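Local coordinates for D-isomer specific 2-hydroxyacid dehydrogenase family protein (Aeromonas salmonicida subsp. salmonicida, PDB 3HG7) that probably binds NAD and acts as an oxidoreductase of the D-isomer specific 2-hydroxyacid dehydrogenase family, its substrate not established, at residues Q5-Y18 with L44-A58. The protein carries 1 engineered substitution. Numbering follows the deposited sequence. Where two conformers were deposited one is given.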
ATOM      1  N   GLN A   5      16.879   1.939 -31.446  1.00 36.63           N
ATOM      2  CA  GLN A   5      15.899   3.094 -31.437  1.00 33.29           C
ATOM      3  C   GLN A   5      15.596   3.811 -30.116  1.00 28.30           C
ATOM      4  O   GLN A   5      16.016   4.961 -29.956  1.00 28.45           O
ATOM      5  CB  GLN A   5      14.597   2.893 -32.233  1.00 34.15           C
ATOM      6  CG  GLN A   5      13.994   4.261 -32.690  1.00 29.70           C
ATOM      7  CD  GLN A   5      12.476   4.437 -32.471  1.00 34.55           C
ATOM      8  OE1 GLN A   5      11.838   5.327 -33.066  1.00 30.52           O
ATOM      9  NE2 GLN A   5      11.898   3.600 -31.642  1.00 29.70           N
ATOM     10  N   ARG A   6      14.814   3.198 -29.224  1.00 22.88           N
ATOM     11  CA  ARG A   6      14.807   3.645 -27.836  1.00 18.61           C
ATOM     12  C   ARG A   6      15.477   2.601 -26.966  1.00 15.54           C
ATOM     13  O   ARG A   6      15.566   1.429 -27.345  1.00 15.54           O
ATOM     14  CB  ARG A   6      13.391   3.909 -27.304  1.00 17.31           C
ATOM     15  CG  ARG A   6      12.737   5.186 -27.876  1.00 11.76           C
ATOM     16  CD  ARG A   6      11.379   5.397 -27.239  1.00 15.54           C
ATOM     17  NE  ARG A   6      10.624   6.502 -27.851  1.00 12.24           N
ATOM     18  CZ  ARG A   6       9.780   6.371 -28.869  1.00 16.75           C
ATOM     19  NH1 ARG A   6       9.092   7.423 -29.303  1.00 13.41           N
ATOM     20  NH2 ARG A   6       9.607   5.195 -29.454  1.00 13.17           N
ATOM     21  N   THR A   7      15.924   3.045 -25.796  1.00 12.51           N
ATOM     22  CA  THR A   7      16.554   2.180 -24.793  1.00 10.33           C
ATOM     23  C   THR A   7      15.756   2.220 -23.496  1.00  9.80           C
ATOM     24  O   THR A   7      15.425   3.297 -23.025  1.00 10.22           O
ATOM     25  CB  THR A   7      17.986   2.647 -24.530  1.00 10.24           C
ATOM     26  OG1 THR A   7      18.777   2.444 -25.720  1.00 11.29           O
ATOM     27  CG2 THR A   7      18.643   1.831 -23.364  1.00 11.02           C
ATOM     28  N   LEU A   8      15.430   1.044 -22.976  1.00  9.85           N
ATOM     29  CA  LEU A   8      14.804   0.882 -21.665  1.00  9.86           C
ATOM     30  C   LEU A   8      15.904   0.386 -20.723  1.00 10.71           C
ATOM     31  O   LEU A   8      16.637  -0.538 -21.072  1.00 12.25           O
ATOM     32  CB  LEU A   8      13.719  -0.182 -21.720  1.00  9.64           C
ATOM     33  CG  LEU A   8      13.215  -0.759 -20.376  1.00 12.45           C
ATOM     34  CD1 LEU A   8      12.561   0.330 -19.501  1.00 10.81           C
ATOM     35  CD2 LEU A   8      12.224  -1.874 -20.657  1.00 10.77           C
ATOM     36  N   LEU A   9      16.007   0.994 -19.544  1.00 10.71           N
ATOM     37  CA  LEU A   9      16.902   0.459 -18.507  1.00  9.85           C
ATOM     38  C   LEU A   9      16.068  -0.116 -17.365  1.00  8.53           C
ATOM     39  O   LEU A   9      15.204   0.583 -16.855  1.00  7.88           O
ATOM     40  CB  LEU A   9      17.856   1.537 -17.971  1.00 10.99           C
ATOM     41  CG  LEU A   9      18.821   1.085 -16.836  1.00 11.19           C
ATOM     42  CD1 LEU A   9      19.753  -0.022 -17.323  1.00 12.22           C
ATOM     43  CD2 LEU A   9      19.681   2.287 -16.379  1.00 12.70           C
ATOM     44  N   LEU A  10      16.382  -1.361 -16.951  1.00  8.71           N
ATOM     45  CA  LEU A  10      15.705  -2.041 -15.838  1.00 10.44           C
ATOM     46  C   LEU A  10      16.589  -1.891 -14.607  1.00 11.13           C
ATOM     47  O   LEU A  10      17.752  -2.276 -14.648  1.00 12.76           O
ATOM     48  CB  LEU A  10      15.544  -3.533 -16.153  1.00 11.93           C
ATOM     49  CG  LEU A  10      14.663  -3.816 -17.382  1.00 11.37           C
ATOM     50  CD1 LEU A  10      14.642  -5.282 -17.647  1.00 13.49           C
ATOM     51  CD2 LEU A  10      13.241  -3.322 -17.079  1.00 13.10           C
ATOM     52  N   LEU A  11      16.045  -1.259 -13.573  1.00 11.65           N
ATOM     53  CA  LEU A  11      16.754  -0.983 -12.326  1.00 12.89           C
ATOM     54  C   LEU A  11      15.817  -1.392 -11.156  1.00 11.83           C
ATOM     55  O   LEU A  11      15.404  -0.557 -10.301  1.00 11.61           O
ATOM     56  CB  LEU A  11      17.111   0.490 -12.272  1.00 15.87           C
ATOM     57  CG  LEU A  11      17.855   1.079 -11.090  1.00 26.53           C
ATOM     58  CD1 LEU A  11      19.213   0.423 -10.950  1.00 18.90           C
ATOM     59  CD2 LEU A  11      18.012   2.570 -11.351  1.00 18.24           C
ATOM     60  N   SER A  12      15.499  -2.692 -11.141  1.00 10.51           N
ATOM     61  CA  SER A  12      14.576  -3.289 -10.177  1.00 10.68           C
ATOM     62  C   SER A  12      15.165  -4.526  -9.482  1.00 11.51           C
ATOM     63  O   SER A  12      15.935  -5.265 -10.076  1.00 10.53           O
ATOM     64  CB  SER A  12      13.293  -3.721 -10.882  1.00 10.58           C
ATOM     65  OG  SER A  12      12.439  -4.411  -9.976  1.00 12.24           O
ATOM     66  N   GLN A  13      14.733  -4.775  -8.242  1.00 12.86           N
ATOM     67  CA  GLN A  13      15.159  -6.004  -7.556  1.00 14.35           C
ATOM     68  C   GLN A  13      14.584  -7.203  -8.305  1.00 13.73           C
ATOM     69  O   GLN A  13      15.108  -8.296  -8.210  1.00 14.43           O
ATOM     70  CB  GLN A  13      14.740  -6.007  -6.088  1.00 17.25           C
ATOM     71  CG  GLN A  13      13.253  -5.936  -5.832  1.00 21.74           C
ATOM     72  CD  GLN A  13      12.953  -5.906  -4.337  1.00 21.75           C
ATOM     73  OE1 GLN A  13      12.432  -6.865  -3.784  1.00 23.90           O
ATOM     74  NE2 GLN A  13      13.326  -4.804  -3.672  1.00 23.56           N
ATOM     75  N   ASP A  14      13.537  -6.965  -9.109  1.00 11.36           N
ATOM     76  CA  ASP A  14      12.954  -8.002  -9.949  1.00 12.75           C
ATOM     77  C   ASP A  14      13.438  -8.005 -11.405  1.00 13.39           C
ATOM     78  O   ASP A  14      12.753  -8.540 -12.293  1.00 13.87           O
ATOM     79  CB  ASP A  14      11.420  -7.872  -9.902  1.00 14.78           C
ATOM     80  CG  ASP A  14      10.838  -8.210  -8.538  1.00 13.61           C
ATOM     81  OD1 ASP A  14      11.312  -9.179  -7.881  1.00 17.49           O
ATOM     82  OD2 ASP A  14       9.901  -7.496  -8.105  1.00 18.55           O
ATOM     83  N   ASN A  15      14.606  -7.411 -11.658  1.00 11.86           N
ATOM     84  CA  ASN A  15      15.173  -7.334 -13.011  1.00 12.06           C
ATOM     85  C   ASN A  15      15.114  -8.628 -13.827  1.00 12.73           C
ATOM     86  O   ASN A  15      14.813  -8.598 -15.018  1.00 12.59           O
ATOM     87  CB  ASN A  15      16.642  -6.907 -12.947  1.00 11.10           C
ATOM     88  CG  ASN A  15      16.826  -5.396 -12.947  1.00 13.10           C
ATOM     89  OD1 ASN A  15      15.876  -4.641 -13.129  1.00 11.47           O
ATOM     90  ND2 ASN A  15      18.067  -4.948 -12.736  1.00 10.94           N
ATOM     91  N   ALA A  16      15.492  -9.748 -13.214  1.00 12.25           N
ATOM     92  CA  ALA A  16      15.554 -10.991 -13.951  1.00 14.73           C
ATOM     93  C   ALA A  16      14.161 -11.361 -14.500  1.00 14.81           C
ATOM     94  O   ALA A  16      14.026 -11.724 -15.678  1.00 13.75           O
ATOM     95  CB  ALA A  16      16.156 -12.119 -13.083  1.00 15.80           C
ATOM     96  N   HIS A  17      13.145 -11.204 -13.655  1.00 14.82           N
ATOM     97  CA  HIS A  17      11.760 -11.475 -14.019  1.00 16.25           C
ATOM     98  C   HIS A  17      11.309 -10.452 -15.080  1.00 15.57           C
ATOM     99  O   HIS A  17      10.771 -10.826 -16.118  1.00 16.37           O
ATOM    100  CB  HIS A  17      10.869 -11.404 -12.774  1.00 18.15           C
ATOM    101  CG  HIS A  17       9.568 -12.145 -12.895  1.00 20.81           C
ATOM    102  ND1 HIS A  17       8.808 -12.510 -11.798  1.00 19.90           N
ATOM    103  CD2 HIS A  17       8.908 -12.613 -13.982  1.00 20.16           C
ATOM    104  CE1 HIS A  17       7.721 -13.142 -12.213  1.00 21.58           C
ATOM    105  NE2 HIS A  17       7.762 -13.221 -13.536  1.00 20.06           N
ATOM    106  N   TYR A  18      11.550  -9.170 -14.833  1.00 13.32           N
ATOM    107  CA  TYR A  18      11.167  -8.148 -15.846  1.00 13.09           C
ATOM    108  C   TYR A  18      11.809  -8.379 -17.211  1.00 14.22           C
ATOM    109  O   TYR A  18      11.162  -8.193 -18.268  1.00 14.41           O
ATOM    110  CB  TYR A  18      11.449  -6.719 -15.341  1.00 12.83           C
ATOM    111  CG  TYR A  18      10.442  -6.305 -14.299  1.00 14.97           C
ATOM    112  CD1 TYR A  18       9.066  -6.302 -14.603  1.00 13.81           C
ATOM    113  CD2 TYR A  18      10.843  -5.904 -13.024  1.00 13.00           C
ATOM    114  CE1 TYR A  18       8.119  -5.966 -13.630  1.00 15.10           C
ATOM    115  CE2 TYR A  18       9.918  -5.546 -12.065  1.00 14.67           C
ATOM    116  CZ  TYR A  18       8.551  -5.575 -12.372  1.00 14.42           C
ATOM    117  OH  TYR A  18       7.597  -5.212 -11.427  1.00 15.23           O
ATOM    118  N   LEU A  44      25.000   3.399 -17.512  1.00 17.13           N
ATOM    119  CA  LEU A  44      23.943   3.132 -18.486  1.00 15.95           C
ATOM    120  C   LEU A  44      22.792   4.111 -18.472  1.00 14.12           C
ATOM    121  O   LEU A  44      22.122   4.252 -19.486  1.00 14.15           O
ATOM    122  CB  LEU A  44      23.381   1.714 -18.311  1.00 16.72           C
ATOM    123  CG  LEU A  44      24.381   0.562 -18.491  1.00 23.44           C
ATOM    124  CD1 LEU A  44      23.686  -0.720 -18.117  1.00 16.60           C
ATOM    125  CD2 LEU A  44      24.853   0.505 -19.945  1.00 16.84           C
ATOM    126  N   ILE A  45      22.567   4.799 -17.363  1.00 12.60           N
ATOM    127  CA  ILE A  45      21.306   5.532 -17.218  1.00 13.11           C
ATOM    128  C   ILE A  45      21.212   6.718 -18.171  1.00 13.12           C
ATOM    129  O   ILE A  45      20.113   7.058 -18.646  1.00 12.83           O
ATOM    130  CB  ILE A  45      21.031   5.977 -15.779  1.00 14.31           C
ATOM    131  CG1 ILE A  45      19.643   6.623 -15.715  1.00 18.29           C
ATOM    132  CG2 ILE A  45      22.159   6.910 -15.274  1.00 18.85           C
ATOM    133  CD1 ILE A  45      18.863   6.338 -14.539  1.00 17.61           C
ATOM    134  N   GLY A  46      22.365   7.325 -18.480  1.00 12.95           N
ATOM    135  CA  GLY A  46      22.372   8.442 -19.429  1.00 12.80           C
ATOM    136  C   GLY A  46      21.888   8.042 -20.808  1.00 12.23           C
ATOM    137  O   GLY A  46      21.490   8.911 -21.590  1.00 11.95           O
ATOM    138  N   GLU A  47      21.937   6.741 -21.104  1.00 12.87           N
ATOM    139  CA  GLU A  47      21.452   6.214 -22.368  1.00 14.37           C
ATOM    140  C   GLU A  47      19.968   5.831 -22.441  1.00 11.90           C
ATOM    141  O   GLU A  47      19.472   5.531 -23.529  1.00 12.75           O
ATOM    142  CB  GLU A  47      22.296   5.033 -22.794  1.00 17.52           C
ATOM    143  CG  GLU A  47      23.699   5.479 -23.178  1.00 31.93           C
ATOM    144  CD  GLU A  47      24.597   4.317 -23.473  1.00 21.62           C
ATOM    145  OE1 GLU A  47      25.575   4.112 -22.711  1.00 32.28           O
ATOM    146  OE2 GLU A  47      24.306   3.586 -24.450  1.00 32.83           O
ATOM    147  N   ALA A  48      19.279   5.869 -21.308  1.00  9.75           N
ATOM    148  CA  ALA A  48      17.901   5.345 -21.225  1.00  9.97           C
ATOM    149  C   ALA A  48      16.876   6.407 -21.577  1.00  9.58           C
ATOM    150  O   ALA A  48      16.798   7.464 -20.921  1.00 10.18           O
ATOM    151  CB  ALA A  48      17.634   4.819 -19.833  1.00  9.41           C
ATOM    152  N   HIS A  49      16.093   6.132 -22.612  1.00  8.96           N
ATOM    153  CA  HIS A  49      14.869   6.899 -22.834  1.00  8.99           C
ATOM    154  C   HIS A  49      13.735   6.503 -21.898  1.00  8.59           C
ATOM    155  O   HIS A  49      12.920   7.343 -21.550  1.00  8.91           O
ATOM    156  CB  HIS A  49      14.414   6.769 -24.280  1.00 10.38           C
ATOM    157  CG  HIS A  49      15.513   7.017 -25.252  1.00  9.65           C
ATOM    158  ND1 HIS A  49      16.282   5.993 -25.758  1.00 11.06           N
ATOM    159  CD2 HIS A  49      16.024   8.165 -25.763  1.00  9.72           C
ATOM    160  CE1 HIS A  49      17.198   6.499 -26.575  1.00  9.28           C
ATOM    161  NE2 HIS A  49      17.073   7.812 -26.583  1.00 11.20           N
ATOM    162  N   ILE A  50      13.702   5.235 -21.496  1.00  8.39           N
ATOM    163  CA  ILE A  50      12.627   4.727 -20.635  1.00  7.91           C
ATOM    164  C   ILE A  50      13.298   4.072 -19.465  1.00  8.35           C
ATOM    165  O   ILE A  50      14.305   3.412 -19.642  1.00  9.20           O
ATOM    166  CB  ILE A  50      11.748   3.672 -21.374  1.00  8.36           C
ATOM    167  CG1 ILE A  50      11.185   4.302 -22.673  1.00  8.41           C
ATOM    168  CG2 ILE A  50      10.545   3.245 -20.480  1.00  8.54           C
ATOM    169  CD1 ILE A  50      10.330   3.352 -23.469  1.00  9.92           C
ATOM    170  N   LEU A  51      12.739   4.232 -18.270  1.00  7.35           N
ATOM    171  CA  LEU A  51      13.295   3.545 -17.099  1.00  8.35           C
ATOM    172  C   LEU A  51      12.168   2.777 -16.373  1.00  9.53           C
ATOM    173  O   LEU A  51      11.054   3.304 -16.198  1.00 10.15           O
ATOM    174  CB  LEU A  51      13.891   4.593 -16.160  1.00 10.32           C
ATOM    175  CG  LEU A  51      14.545   4.075 -14.876  1.00 14.39           C
ATOM    176  CD1 LEU A  51      15.846   3.342 -15.206  1.00 10.90           C
ATOM    177  CD2 LEU A  51      14.805   5.252 -13.936  1.00 11.90           C
ATOM    178  N   MET A  52      12.437   1.540 -15.955  1.00 10.08           N
ATOM    179  CA  MET A  52      11.506   0.864 -15.023  1.00 10.41           C
ATOM    180  C   MET A  52      12.312   0.468 -13.787  1.00 10.04           C
ATOM    181  O   MET A  52      13.317  -0.240 -13.922  1.00 10.92           O
ATOM    182  CB  MET A  52      10.875  -0.372 -15.647  1.00 10.88           C
ATOM    183  CG  MET A  52       9.912  -1.117 -14.657  1.00 15.64           C
ATOM    184  SD  MET A  52       8.341  -1.828 -15.282  1.00 12.18           S
ATOM    185  CE  MET A  52       9.064  -3.000 -16.401  1.00 15.37           C
ATOM    186  N   ALA A  53      11.892   0.945 -12.620  1.00 10.26           N
ATOM    187  CA  ALA A  53      12.743   0.875 -11.411  1.00 10.50           C
ATOM    188  C   ALA A  53      11.936   1.097 -10.170  1.00 10.49           C
ATOM    189  O   ALA A  53      10.816   1.605 -10.230  1.00  9.84           O
ATOM    190  CB  ALA A  53      13.825   1.957 -11.463  1.00 10.54           C
ATOM    191  N   GLU A  54      12.516   0.719  -9.027  1.00 11.02           N
ATOM    192  CA  GLU A  54      11.958   1.163  -7.751  1.00 10.74           C
ATOM    193  C   GLU A  54      12.444   2.587  -7.609  1.00 10.73           C
ATOM    194  O   GLU A  54      13.598   2.889  -7.967  1.00  9.74           O
ATOM    195  CB  GLU A  54      12.461   0.288  -6.591  1.00 11.46           C
ATOM    196  CG  GLU A  54      11.691  -1.002  -6.450  1.00 16.10           C
ATOM    197  CD  GLU A  54      12.211  -2.083  -7.373  1.00 13.37           C
ATOM    198  OE1 GLU A  54      13.349  -2.539  -7.143  1.00 16.38           O
ATOM    199  OE2 GLU A  54      11.456  -2.543  -8.262  1.00 15.71           O
ATOM    200  N   PRO A  55      11.567   3.495  -7.129  1.00 10.91           N
ATOM    201  CA  PRO A  55      11.976   4.896  -6.902  1.00 10.94           C
ATOM    202  C   PRO A  55      13.280   5.078  -6.145  1.00 11.79           C
ATOM    203  O   PRO A  55      14.122   5.856  -6.597  1.00 11.31           O
ATOM    204  CB  PRO A  55      10.821   5.452  -6.085  1.00 11.04           C
ATOM    205  CG  PRO A  55       9.649   4.726  -6.643  1.00 17.17           C
ATOM    206  CD  PRO A  55      10.141   3.307  -6.829  1.00 11.12           C
ATOM    207  N   ALA A  56      13.463   4.369  -5.023  1.00 12.77           N
ATOM    208  CA  ALA A  56      14.724   4.510  -4.256  1.00 13.37           C
ATOM    209  C   ALA A  56      15.959   4.109  -5.055  1.00 12.53           C
ATOM    210  O   ALA A  56      17.038   4.606  -4.810  1.00 12.26           O
ATOM    211  CB  ALA A  56      14.663   3.745  -2.957  1.00 14.35           C
ATOM    212  N   ARG A  57      15.823   3.192  -5.995  1.00 11.25           N
ATOM    213  CA  ARG A  57      16.990   2.871  -6.788  0.50 12.08           C
ATOM    214  C   ARG A  57      17.310   3.863  -7.870  1.00 12.06           C
ATOM    215  O   ARG A  57      18.490   4.104  -8.163  1.00 12.00           O
ATOM    216  CB  ARG A  57      16.949   1.461  -7.313  0.50 12.39           C
ATOM    217  CG  ARG A  57      17.605   0.598  -6.284  0.50 12.75           C
ATOM    218  CD  ARG A  57      17.659  -0.779  -6.683  0.50 13.12           C
ATOM    219  NE  ARG A  57      18.618  -0.997  -7.751  0.50 10.69           N
ATOM    220  CZ  ARG A  57      18.742  -2.192  -8.286  0.50 14.20           C
ATOM    221  NH1 ARG A  57      17.984  -3.149  -7.773  0.50  8.30           N
ATOM    222  NH2 ARG A  57      19.551  -2.423  -9.298  0.50  7.29           N
ATOM    223  N   ALA A  58      16.289   4.449  -8.437  1.00 11.61           N
ATOM    224  CA  ALA A  58      16.501   5.447  -9.492  1.00 11.87           C
ATOM    225  C   ALA A  58      16.991   6.777  -8.940  1.00 13.45           C
ATOM    226  O   ALA A  58      17.784   7.464  -9.582  1.00 13.11           O
ATOM    227  CB  ALA A  58      15.210   5.640 -10.253  1.00 10.75           C
TER
HETATM  228  O   HOH W   1      18.530  -5.218  -9.262  1.00 14.07           O
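Strands 6-11 and 50-53 are parallel neighbours in the five-stranded sheet of one of the two lobes, of strand order 2-1-3-4-5 and flavodoxin-like as in relatives, separate from the seven-stranded sheet that carries the probable NAD-binding Rossmann fold. Their axes cross at 15°, and Leu8 to Leu11 pair in order with Ile50 to Ala53. Backbone bonds alternate in direction: Ile50 N gives to Thr7 O, Leu9 N to Ile50 O, Met52 N to Leu9 O and Leu11 N to Met52 O. Where strand 50-53 begins, a side chain takes over the pattern: Thr7 N lies 3.0 Å from His49 ND1, and since the backbone N-H must be the donor, ND1 accepts, with the donor only 9° out of the imidazole plane. On one face of the sheet, Leu9 CB meets Ala48 CB at 3.8 Å, its CD1 meets Leu44 CD1, and its CD2 lies against Ile45. On the other, bends at chi2 and chi3 bring Met52 to the Tyr18 ring, with SD above the ring face, 4.7 Å from the centroid, a distant Met-aromatic contact. Beyond the strands, Glu54 folds back at chi2 (84°) and holds the ST turn of Ser12 through both carboxylate oxygens: OE2 accepts from Ser12 OG at 2.7 Å and OE1 from Gln13 N at 2.9 Å, each on its syn lone pair. Thr74 also bonds OE2. In one of its two conformers, Arg57 lays its guanidinium over the Leu11-Ser12 backbone. With two partners on OE2 and one on OE1, the buried carboxylate has its rotation fixed.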